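Local coordinates for Non-structural protein NS2 (Bluetongue virus, PDB 1UTY) that binds single-stranded RNA through this N-terminal domain of the viral phosphoprotein, the RNA-binding part of the longer chain, at residues C35-G40 with V84-E89; F8-F13 with D73-M78; A19-G24 with L58-P63. All blocks are in the same frame, centred on the assembly; numbering follows the deposited sequence.

All three contacts lie in the β-rich RNA-binding domain, where one mixed sheet curls over so that strands distant in its order face each other. Contacts 1 and 2 have their centres about 5 Å apart: strand 34-39 is paired with 10-15, and 84-87 with 73-79, and the two pairs close on each other across a shared core. Contact 3 sits at one end of this core, about 14 Å from the centre of contact 1 and 15 Å from that of contact 2, where helix 22-29 begins and strand 56-59 runs out. Along the chain it is nested within contact 2, whereas contact 1 interleaves with both, tying early strands to later ones.

Contact 1. Residues C35-G40 with V84-E89; sequences CQIKIG and VEATTE
With CG1 turned anti to the carbonyl carbon (chi1 -53°) and the chain extended beyond it, I37 carries its CD1 methyl across to V84, where it lies 3.5 Å from CG2. The two side chains lie side by side, pointing opposite ways, and touch alongside rather than end to end. I39 repeats this conformation two residues later: its CD1 presses on CB of A86 at 3.6 Å and reaches to 4.0 Å from the backbone N of T87. The contact is face packing in a β-sandwich, with strands 34-39 and 84-87 on opposing layers. Their axes approach to 8.0 Å and cross at 38°, and no hydrogen bond joins them. Strand 34-39 is instead backbone-bonded to K10, I12 and V14 of one neighbouring strand and to A44 and K46 of the other. V84 and A86 send their CB atoms toward the isoleucines, while E85 points away and its OE1 is hydrogen-bonded to the hydroxyl of Y131. Beyond A86 the apolar contact thins, CG2 of I39 lying 4.2 Å from OG1 of T88. Here strand 84-87 ends in an ST turn, in which OG1 of T87 accepts a nearly straight bond from N of E89 (3.2 Å, 168°).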
ATOM      1  N   CYS A  35     -16.659  14.524   0.195  1.00 21.50           N
ATOM      2  CA  CYS A  35     -15.826  15.703   0.312  1.00 22.08           C
ATOM      3  C   CYS A  35     -14.700  15.645  -0.708  1.00 22.27           C
ATOM      4  O   CYS A  35     -13.826  14.763  -0.627  1.00 23.12           O
ATOM      5  CB  CYS A  35     -15.272  15.864   1.723  1.00 22.39           C
ATOM      6  SG  CYS A  35     -14.548  17.490   1.973  1.00 24.43           S
ATOM      7  N   GLN A  36     -14.719  16.560  -1.673  1.00 21.69           N
ATOM      8  CA  GLN A  36     -13.632  16.628  -2.645  1.00 21.89           C
ATOM      9  C   GLN A  36     -12.365  17.278  -2.069  1.00 22.20           C
ATOM     10  O   GLN A  36     -12.416  18.400  -1.521  1.00 22.04           O
ATOM     11  CB  GLN A  36     -14.061  17.368  -3.910  1.00 21.50           C
ATOM     12  CG  GLN A  36     -12.945  17.539  -4.937  1.00 22.88           C
ATOM     13  CD  GLN A  36     -13.364  18.408  -6.140  1.00 24.61           C
ATOM     14  OE1 GLN A  36     -14.307  19.192  -6.045  1.00 26.68           O
ATOM     15  NE2 GLN A  36     -12.655  18.277  -7.249  1.00 21.40           N
ATOM     16  N   ILE A  37     -11.237  16.565  -2.205  1.00 21.89           N
ATOM     17  CA  ILE A  37      -9.912  17.131  -1.971  1.00 21.38           C
ATOM     18  C   ILE A  37      -9.137  17.193  -3.281  1.00 21.54           C
ATOM     19  O   ILE A  37      -8.856  16.174  -3.894  1.00 21.18           O
ATOM     20  CB  ILE A  37      -9.130  16.313  -0.919  1.00 21.70           C
ATOM     21  CG1 ILE A  37      -9.981  16.167   0.347  1.00 20.58           C
ATOM     22  CG2 ILE A  37      -7.768  16.978  -0.619  1.00 19.30           C
ATOM     23  CD1 ILE A  37      -9.402  15.211   1.354  1.00 20.97           C
ATOM     24  N   LYS A  38      -8.809  18.406  -3.703  1.00 22.03           N
ATOM     25  CA  LYS A  38      -8.062  18.630  -4.929  1.00 22.41           C
ATOM     26  C   LYS A  38      -6.644  19.055  -4.581  1.00 22.83           C
ATOM     27  O   LYS A  38      -6.447  20.029  -3.854  1.00 22.47           O
ATOM     28  CB  LYS A  38      -8.730  19.695  -5.784  1.00 22.22           C
ATOM     29  CG  LYS A  38      -8.042  19.929  -7.126  1.00 22.31           C
ATOM     30  CD  LYS A  38      -8.995  20.576  -8.135  1.00 22.64           C
ATOM     31  CE  LYS A  38      -9.024  22.090  -7.987  1.00 23.60           C
ATOM     32  NZ  LYS A  38     -10.036  22.738  -8.905  1.00 23.10           N
ATOM     33  N   ILE A  39      -5.666  18.308  -5.095  1.00 23.38           N
ATOM     34  CA  ILE A  39      -4.251  18.618  -4.867  1.00 24.30           C
ATOM     35  C   ILE A  39      -3.635  19.032  -6.187  1.00 23.84           C
ATOM     36  O   ILE A  39      -3.883  18.392  -7.203  1.00 25.09           O
ATOM     37  CB  ILE A  39      -3.503  17.392  -4.287  1.00 24.61           C
ATOM     38  CG1 ILE A  39      -4.087  16.987  -2.943  1.00 24.99           C
ATOM     39  CG2 ILE A  39      -2.019  17.701  -4.095  1.00 26.59           C
ATOM     40  CD1 ILE A  39      -3.709  15.576  -2.551  1.00 28.44           C
ATOM     41  N   GLY A  40      -2.867  20.117  -6.189  1.00 23.54           N
ATOM     42  CA  GLY A  40      -2.193  20.563  -7.398  1.00 22.33           C
ATOM     43  C   GLY A  40      -1.975  22.058  -7.455  1.00 21.84           C
ATOM     44  O   GLY A  40      -1.912  22.716  -6.431  1.00 22.01           O
ATOM     45  N   VAL A  84      -7.796  17.915   7.603  1.00 22.26           N
ATOM     46  CA  VAL A  84      -7.339  17.103   6.487  1.00 22.18           C
ATOM     47  C   VAL A  84      -5.986  17.653   6.036  1.00 21.72           C
ATOM     48  O   VAL A  84      -5.804  18.864   5.956  1.00 21.22           O
ATOM     49  CB  VAL A  84      -8.359  17.073   5.303  1.00 21.92           C
ATOM     50  CG1 VAL A  84      -8.944  18.449   5.053  1.00 23.56           C
ATOM     51  CG2 VAL A  84      -7.701  16.626   4.045  1.00 22.00           C
ATOM     52  N   GLU A  85      -5.049  16.744   5.756  1.00 21.45           N
ATOM     53  CA  GLU A  85      -3.757  17.089   5.204  1.00 21.27           C
ATOM     54  C   GLU A  85      -3.392  16.099   4.100  1.00 21.36           C
ATOM     55  O   GLU A  85      -3.586  14.888   4.250  1.00 21.91           O
ATOM     56  CB  GLU A  85      -2.693  17.128   6.295  1.00 21.06           C
ATOM     57  CG  GLU A  85      -1.571  18.096   5.994  1.00 22.01           C
ATOM     58  CD  GLU A  85      -0.510  18.191   7.072  1.00 23.83           C
ATOM     59  OE1 GLU A  85      -0.555  17.462   8.097  1.00 23.89           O
ATOM     60  OE2 GLU A  85       0.393  19.031   6.888  1.00 25.11           O
ATOM     61  N   ALA A  86      -2.882  16.599   2.978  1.00 20.78           N
ATOM     62  CA  ALA A  86      -2.619  15.699   1.850  1.00 20.65           C
ATOM     63  C   ALA A  86      -1.467  16.115   0.937  1.00 20.72           C
ATOM     64  O   ALA A  86      -1.065  17.291   0.869  1.00 20.40           O
ATOM     65  CB  ALA A  86      -3.887  15.442   1.036  1.00 20.42           C
ATOM     66  N   THR A  87      -0.926  15.122   0.246  1.00 20.67           N
ATOM     67  CA  THR A  87       0.219  15.352  -0.600  1.00 20.59           C
ATOM     68  C   THR A  87       0.431  14.231  -1.595  1.00 21.27           C
ATOM     69  O   THR A  87       0.087  13.054  -1.363  1.00 22.07           O
ATOM     70  CB  THR A  87       1.480  15.591   0.243  1.00 19.95           C
ATOM     71  OG1 THR A  87       2.555  15.969  -0.608  1.00 19.54           O
ATOM     72  CG2 THR A  87       1.969  14.305   0.869  1.00 20.13           C
ATOM     73  N   THR A  88       1.049  14.633  -2.684  1.00 21.05           N
ATOM     74  CA  THR A  88       1.307  13.814  -3.831  1.00 21.92           C
ATOM     75  C   THR A  88       2.767  13.373  -3.790  1.00 22.33           C
ATOM     76  O   THR A  88       3.218  12.573  -4.607  1.00 22.47           O
ATOM     77  CB  THR A  88       0.995  14.697  -5.045  1.00 21.82           C
ATOM     78  OG1 THR A  88      -0.239  14.263  -5.637  1.00 23.08           O
ATOM     79  CG2 THR A  88       2.013  14.583  -6.100  1.00 22.33           C
ATOM     80  N   GLU A  89       3.499  13.891  -2.811  1.00 22.22           N
ATOM     81  CA  GLU A  89       4.902  13.576  -2.673  1.00 22.91           C
ATOM     82  C   GLU A  89       5.192  12.675  -1.458  1.00 22.95           C
ATOM     83  O   GLU A  89       4.269  12.319  -0.691  1.00 22.44           O
ATOM     84  CB  GLU A  89       5.700  14.875  -2.658  1.00 23.12           C
ATOM     85  CG  GLU A  89       5.691  15.505  -4.045  1.00 26.70           C
ATOM     86  CD  GLU A  89       6.388  16.839  -4.127  1.00 30.45           C
ATOM     87  OE1 GLU A  89       7.532  16.966  -3.634  1.00 33.72           O
ATOM     88  OE2 GLU A  89       5.792  17.759  -4.710  1.00 32.65           O
TER

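Contact 2. Residues F8-F13 with D73-M78; sequences FTKNIF and DIISLM
I12, I75 and L77 meet across the interior of the β-sandwich, with K10 and D73 at its margin, where strands 10-15 and 73-79 belong to facing layers of the curled sheet. Their axes come no closer than 9.7 Å and cross at 47°, so the space between them is bridged by side chains, without a hydrogen bond. K10 opens the contact at its more exposed end. Its aliphatic chain runs roughly perpendicular to I75, CG of K10 lying 4.2 Å from CG1 of I75. Bends at chi2 (-67°) and chi4 turn the chain toward D73, where CE of K10 rests 3.7 Å from OD2 of D73. NZ is no nearer to that oxygen than CE is, and the salt bridge from K10 NZ to D73 OD2 is a long one at 3.7 Å, consistent with a loose electrostatic attraction at the margin of the apolar core. N11 next points away from the contact, and its OD1 is hydrogen-bonded to NE2 of Q36. I12 brings the strand back into the core and serves two partners with its two branches. CD1 of I12 packs on CG2 of I75 at 3.6 Å, the side chains overlapping lengthwise from opposing strands. L58 and Y56 of the neighbouring strand 56-59 add to this apolar filling, and on the outer face of strand 73-79 I74 packs on G71 of the second subunit. The other branch, CG2 of I12, meets CD2 of L77 at 4.0 Å.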
ATOM      1  N   PHE A   8       1.067  16.944 -11.890  1.00 31.04           N
ATOM      2  CA  PHE A   8      -0.369  16.944 -12.317  1.00 30.76           C
ATOM      3  C   PHE A   8      -1.315  16.933 -11.104  1.00 29.94           C
ATOM      4  O   PHE A   8      -0.904  16.627  -9.974  1.00 30.53           O
ATOM      5  CB  PHE A   8      -0.663  15.776 -13.287  1.00 30.89           C
ATOM      6  N   THR A   9      -2.570  17.280 -11.362  1.00 28.74           N
ATOM      7  CA  THR A   9      -3.603  17.485 -10.353  1.00 27.85           C
ATOM      8  C   THR A   9      -4.264  16.160  -9.952  1.00 27.53           C
ATOM      9  O   THR A   9      -4.639  15.372 -10.818  1.00 27.59           O
ATOM     10  CB  THR A   9      -4.677  18.452 -10.962  1.00 27.95           C
ATOM     11  OG1 THR A   9      -4.079  19.726 -11.224  1.00 27.82           O
ATOM     12  CG2 THR A   9      -5.805  18.777  -9.987  1.00 26.76           C
ATOM     13  N   LYS A  10      -4.435  15.926  -8.652  1.00 26.63           N
ATOM     14  CA  LYS A  10      -5.206  14.770  -8.191  1.00 26.16           C
ATOM     15  C   LYS A  10      -6.490  15.187  -7.468  1.00 25.66           C
ATOM     16  O   LYS A  10      -6.489  16.131  -6.662  1.00 25.34           O
ATOM     17  CB  LYS A  10      -4.368  13.855  -7.288  1.00 26.45           C
ATOM     18  CG  LYS A  10      -3.080  13.275  -7.925  1.00 27.69           C
ATOM     19  CD  LYS A  10      -3.356  12.285  -9.069  1.00 29.09           C
ATOM     20  CE  LYS A  10      -2.211  12.282 -10.098  1.00 31.57           C
ATOM     21  NZ  LYS A  10      -2.665  12.301 -11.536  1.00 31.80           N
ATOM     22  N   ASN A  11      -7.572  14.457  -7.752  1.00 24.70           N
ATOM     23  CA  ASN A  11      -8.874  14.683  -7.134  1.00 23.68           C
ATOM     24  C   ASN A  11      -9.340  13.514  -6.298  1.00 22.70           C
ATOM     25  O   ASN A  11      -9.632  12.443  -6.818  1.00 22.55           O
ATOM     26  CB  ASN A  11      -9.919  14.978  -8.206  1.00 24.20           C
ATOM     27  CG  ASN A  11      -9.802  16.363  -8.737  1.00 25.43           C
ATOM     28  OD1 ASN A  11     -10.271  17.308  -8.106  1.00 29.55           O
ATOM     29  ND2 ASN A  11      -9.127  16.514  -9.873  1.00 24.53           N
ATOM     30  N   ILE A  12      -9.416  13.739  -4.997  1.00 21.51           N
ATOM     31  CA  ILE A  12      -9.801  12.716  -4.054  1.00 20.98           C
ATOM     32  C   ILE A  12     -11.176  13.094  -3.518  1.00 20.63           C
ATOM     33  O   ILE A  12     -11.397  14.218  -3.073  1.00 20.56           O
ATOM     34  CB  ILE A  12      -8.718  12.581  -2.926  1.00 21.20           C
ATOM     35  CG1 ILE A  12      -7.372  12.174  -3.533  1.00 21.01           C
ATOM     36  CG2 ILE A  12      -9.086  11.515  -1.889  1.00 20.23           C
ATOM     37  CD1 ILE A  12      -6.432  13.332  -3.735  1.00 24.50           C
ATOM     38  N   PHE A  13     -12.096  12.147  -3.622  1.00 19.68           N
ATOM     39  CA  PHE A  13     -13.457  12.310  -3.174  1.00 19.52           C
ATOM     40  C   PHE A  13     -13.635  11.379  -1.996  1.00 19.73           C
ATOM     41  O   PHE A  13     -13.746  10.167  -2.163  1.00 19.65           O
ATOM     42  CB  PHE A  13     -14.423  11.986  -4.320  1.00 19.35           C
ATOM     43  CG  PHE A  13     -14.235  12.881  -5.531  1.00 18.54           C
ATOM     44  CD1 PHE A  13     -14.921  14.089  -5.628  1.00 16.31           C
ATOM     45  CD2 PHE A  13     -13.333  12.529  -6.541  1.00 16.42           C
ATOM     46  CE1 PHE A  13     -14.733  14.941  -6.732  1.00 18.38           C
ATOM     47  CE2 PHE A  13     -13.131  13.353  -7.651  1.00 18.49           C
ATOM     48  CZ  PHE A  13     -13.832  14.581  -7.750  1.00 17.90           C
ATOM     49  N   ASP A  73       1.856   7.122  -9.035  1.00 29.85           N
ATOM     50  CA  ASP A  73       1.059   8.136  -8.349  1.00 29.22           C
ATOM     51  C   ASP A  73       0.697   7.666  -6.947  1.00 28.33           C
ATOM     52  O   ASP A  73      -0.046   6.694  -6.774  1.00 28.29           O
ATOM     53  CB  ASP A  73      -0.217   8.448  -9.133  1.00 29.74           C
ATOM     54  CG  ASP A  73       0.054   9.149 -10.446  1.00 31.24           C
ATOM     55  OD1 ASP A  73       1.145   9.735 -10.624  1.00 33.49           O
ATOM     56  OD2 ASP A  73      -0.779   9.168 -11.373  1.00 34.77           O
ATOM     57  N   ILE A  74       1.237   8.361  -5.951  1.00 27.02           N
ATOM     58  CA  ILE A  74       0.998   8.047  -4.542  1.00 25.62           C
ATOM     59  C   ILE A  74       0.438   9.286  -3.843  1.00 24.81           C
ATOM     60  O   ILE A  74       1.083  10.342  -3.826  1.00 24.70           O
ATOM     61  CB  ILE A  74       2.309   7.563  -3.868  1.00 25.61           C
ATOM     62  CG1 ILE A  74       2.907   6.375  -4.636  1.00 25.83           C
ATOM     63  CG2 ILE A  74       2.048   7.125  -2.470  1.00 25.12           C
ATOM     64  CD1 ILE A  74       4.401   6.231  -4.521  1.00 26.32           C
ATOM     65  N   ILE A  75      -0.762   9.156  -3.284  1.00 23.61           N
ATOM     66  CA  ILE A  75      -1.411  10.249  -2.554  1.00 22.91           C
ATOM     67  C   ILE A  75      -1.523   9.919  -1.062  1.00 22.31           C
ATOM     68  O   ILE A  75      -2.179   8.950  -0.695  1.00 21.84           O
ATOM     69  CB  ILE A  75      -2.807  10.558  -3.152  1.00 23.08           C
ATOM     70  CG1 ILE A  75      -2.728  10.671  -4.679  1.00 23.47           C
ATOM     71  CG2 ILE A  75      -3.355  11.861  -2.579  1.00 21.83           C
ATOM     72  CD1 ILE A  75      -3.613   9.700  -5.421  1.00 24.19           C
ATOM     73  N   SER A  76      -0.880  10.719  -0.217  1.00 21.73           N
ATOM     74  CA  SER A  76      -0.871  10.458   1.224  1.00 22.21           C
ATOM     75  C   SER A  76      -1.791  11.429   1.939  1.00 22.33           C
ATOM     76  O   SER A  76      -1.655  12.641   1.781  1.00 22.59           O
ATOM     77  CB  SER A  76       0.535  10.587   1.816  1.00 21.95           C
ATOM     78  OG  SER A  76       1.449   9.750   1.145  1.00 23.11           O
ATOM     79  N   LEU A  77      -2.705  10.900   2.743  1.00 22.02           N
ATOM     80  CA  LEU A  77      -3.709  11.738   3.380  1.00 22.11           C
ATOM     81  C   LEU A  77      -3.833  11.452   4.870  1.00 22.22           C
ATOM     82  O   LEU A  77      -3.926  10.287   5.298  1.00 22.32           O
ATOM     83  CB  LEU A  77      -5.068  11.559   2.714  1.00 21.79           C
ATOM     84  CG  LEU A  77      -5.181  11.768   1.211  1.00 22.19           C
ATOM     85  CD1 LEU A  77      -5.184  10.395   0.491  1.00 21.34           C
ATOM     86  CD2 LEU A  77      -6.438  12.567   0.900  1.00 19.11           C
ATOM     87  N   MET A  78      -3.822  12.525   5.648  1.00 21.88           N
ATOM     88  CA  MET A  78      -4.201  12.460   7.050  1.00 22.05           C
ATOM     89  C   MET A  78      -5.621  12.979   7.204  1.00 22.07           C
ATOM     90  O   MET A  78      -5.884  14.169   7.007  1.00 21.93           O
ATOM     91  CB  MET A  78      -3.247  13.289   7.900  1.00 22.26           C
ATOM     92  CG  MET A  78      -1.826  12.781   7.935  1.00 22.02           C
ATOM     93  SD  MET A  78      -1.706  11.076   8.524  1.00 23.26           S
ATOM     94  CE  MET A  78       0.032  10.949   8.604  1.00 20.37           C
TER

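Contact 3. Residues A19-G24 with L58-P63; sequences AKTLCG and LNVPGP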
ATOM      1  N   ALA A  19     -19.161  10.052   9.136  1.00 23.29           N
ATOM      2  CA  ALA A  19     -18.807  11.457   9.375  1.00 23.49           C
ATOM      3  C   ALA A  19     -17.971  11.679  10.639  1.00 23.74           C
ATOM      4  O   ALA A  19     -18.200  12.628  11.382  1.00 23.81           O
ATOM      5  CB  ALA A  19     -20.062  12.322   9.412  1.00 23.36           C
ATOM      6  N   LYS A  20     -17.006  10.796  10.878  1.00 24.47           N
ATOM      7  CA  LYS A  20     -16.095  10.959  12.005  1.00 24.88           C
ATOM      8  C   LYS A  20     -14.828  11.716  11.574  1.00 24.86           C
ATOM      9  O   LYS A  20     -14.062  12.164  12.425  1.00 25.68           O
ATOM     10  CB  LYS A  20     -15.738   9.607  12.658  1.00 25.35           C
ATOM     11  CG  LYS A  20     -16.933   8.721  13.103  1.00 25.14           C
ATOM     12  CD  LYS A  20     -17.864   9.444  14.045  1.00 26.20           C
ATOM     13  CE  LYS A  20     -18.829   8.487  14.767  1.00 25.38           C
ATOM     14  NZ  LYS A  20     -19.638   9.281  15.721  1.00 23.84           N
ATOM     15  N   THR A  21     -14.602  11.866  10.269  1.00 23.91           N
ATOM     16  CA  THR A  21     -13.525  12.744   9.804  1.00 23.17           C
ATOM     17  C   THR A  21     -14.077  14.138   9.528  1.00 23.60           C
ATOM     18  O   THR A  21     -15.279  14.305   9.269  1.00 23.31           O
ATOM     19  CB  THR A  21     -12.826  12.212   8.524  1.00 22.97           C
ATOM     20  OG1 THR A  21     -13.718  12.308   7.406  1.00 21.06           O
ATOM     21  CG2 THR A  21     -12.481  10.729   8.626  1.00 21.88           C
ATOM     22  N   LEU A  22     -13.202  15.139   9.572  1.00 23.77           N
ATOM     23  CA  LEU A  22     -13.602  16.485   9.194  1.00 24.31           C
ATOM     24  C   LEU A  22     -14.355  16.482   7.854  1.00 24.35           C
ATOM     25  O   LEU A  22     -15.426  17.085   7.740  1.00 24.46           O
ATOM     26  CB  LEU A  22     -12.397  17.429   9.120  1.00 24.04           C
ATOM     27  CG  LEU A  22     -12.805  18.834   8.659  1.00 24.45           C
ATOM     28  CD1 LEU A  22     -13.455  19.580   9.815  1.00 23.71           C
ATOM     29  CD2 LEU A  22     -11.623  19.609   8.093  1.00 24.69           C
ATOM     30  N   CYS A  23     -13.773  15.807   6.864  1.00 24.43           N
ATOM     31  CA  CYS A  23     -14.377  15.559   5.554  1.00 25.33           C
ATOM     32  C   CYS A  23     -15.812  15.083   5.610  1.00 24.99           C
ATOM     33  O   CYS A  23     -16.660  15.620   4.909  1.00 25.37           O
ATOM     34  CB  CYS A  23     -13.578  14.479   4.810  1.00 25.27           C
ATOM     35  SG  CYS A  23     -11.999  15.064   4.203  1.00 28.83           S
ATOM     36  N   GLY A  24     -16.056  14.040   6.409  1.00 25.12           N
ATOM     37  CA  GLY A  24     -17.373  13.444   6.548  1.00 24.85           C
ATOM     38  C   GLY A  24     -18.355  14.373   7.229  1.00 25.24           C
ATOM     39  O   GLY A  24     -19.515  14.471   6.808  1.00 24.97           O
ATOM     40  N   LEU A  58     -12.252   7.687  -2.186  1.00 20.97           N
ATOM     41  CA  LEU A  58     -11.657   7.173  -0.985  1.00 21.11           C
ATOM     42  C   LEU A  58     -12.774   6.944   0.030  1.00 21.34           C
ATOM     43  O   LEU A  58     -13.229   7.869   0.713  1.00 21.10           O
ATOM     44  CB  LEU A  58     -10.607   8.154  -0.465  1.00 21.14           C
ATOM     45  CG  LEU A  58      -9.837   7.739   0.796  1.00 21.65           C
ATOM     46  CD1 LEU A  58      -9.253   6.310   0.638  1.00 19.73           C
ATOM     47  CD2 LEU A  58      -8.754   8.783   1.121  1.00 19.01           C
ATOM     48  N   ASN A  59     -13.237   5.701   0.071  1.00 21.63           N
ATOM     49  CA  ASN A  59     -14.234   5.243   1.020  1.00 21.76           C
ATOM     50  C   ASN A  59     -13.483   4.914   2.310  1.00 22.43           C
ATOM     51  O   ASN A  59     -12.644   3.995   2.334  1.00 23.14           O
ATOM     52  CB  ASN A  59     -14.921   4.016   0.422  1.00 21.76           C
ATOM     53  CG  ASN A  59     -16.035   3.425   1.310  1.00 21.73           C
ATOM     54  OD1 ASN A  59     -16.202   3.785   2.460  1.00 23.36           O
ATOM     55  ND2 ASN A  59     -16.773   2.474   0.756  1.00 20.87           N
ATOM     56  N   VAL A  60     -13.723   5.693   3.366  1.00 22.11           N
ATOM     57  CA  VAL A  60     -13.126   5.383   4.675  1.00 21.66           C
ATOM     58  C   VAL A  60     -14.187   5.221   5.760  1.00 20.93           C
ATOM     59  O   VAL A  60     -15.280   5.749   5.615  1.00 20.61           O
ATOM     60  CB  VAL A  60     -12.021   6.412   5.119  1.00 21.45           C
ATOM     61  CG1 VAL A  60     -10.959   6.569   4.044  1.00 22.58           C
ATOM     62  CG2 VAL A  60     -12.605   7.746   5.504  1.00 21.00           C
ATOM     63  N   PRO A  61     -13.873   4.480   6.827  1.00 20.79           N
ATOM     64  CA  PRO A  61     -14.805   4.303   7.956  1.00 20.54           C
ATOM     65  C   PRO A  61     -14.620   5.305   9.119  1.00 20.21           C
ATOM     66  O   PRO A  61     -15.439   5.299  10.049  1.00 20.32           O
ATOM     67  CB  PRO A  61     -14.466   2.892   8.438  1.00 20.49           C
ATOM     68  CG  PRO A  61     -12.942   2.831   8.234  1.00 21.12           C
ATOM     69  CD  PRO A  61     -12.635   3.700   7.023  1.00 20.29           C
ATOM     70  N   GLY A  62     -13.584   6.140   9.057  1.00 19.73           N
ATOM     71  CA  GLY A  62     -13.257   7.086  10.112  1.00 19.41           C
ATOM     72  C   GLY A  62     -11.850   7.662   9.947  1.00 19.84           C
ATOM     73  O   GLY A  62     -11.204   7.483   8.895  1.00 19.05           O
ATOM     74  N   PRO A  63     -11.345   8.322  10.987  1.00 19.72           N
ATOM     75  CA  PRO A  63     -10.037   8.989  10.903  1.00 20.03           C
ATOM     76  C   PRO A  63      -8.899   7.983  10.722  1.00 20.28           C
ATOM     77  O   PRO A  63      -9.047   6.811  11.075  1.00 20.19           O
ATOM     78  CB  PRO A  63      -9.908   9.741  12.240  1.00 20.04           C
ATOM     79  CG  PRO A  63     -10.961   9.194  13.141  1.00 20.60           C
ATOM     80  CD  PRO A  63     -11.956   8.433  12.320  1.00 19.98           C
TER
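T21 meets G62 and P63 where the N-terminus of helix 22-29 abuts the loop following strand 56-59, and T21 is the N-cap residue of that helix. The tight part of the contact is a methyl group over a peptide. CG2 of T21 stands above the flat face of the G62-P63 peptide group, 3.4 Å from C of G62 and 3.6 Å from N of P63. The torsion of T21 (chi1 70°) places CG2 anti to its own carbonyl carbon and directs OG1 to the helix, where the hydroxyl accepts from N of G24 (3.1 Å, 157°). OG1 is also hydrogen-bonded to OD2 of D16, so two partners fix the rotation of the side chain and with it the position of the methyl. The peptide beneath is held too, because O of G62 is hydrogen-bonded to the hydroxyl of Y66. Farther into the core the packing is already slacker, CG2 of V60 approaching CG2 of T21 only to 4.3 Å. The solvent side is loose in another way. K20 contributes its CB, while the rest of its chain, bent at chi2, leads off and carries the ammonium group away from the loop. No hydrogen bond spans the two segments, and at this open edge CB of K20 rests against the proline ring, 4.0 Å from CD of P63.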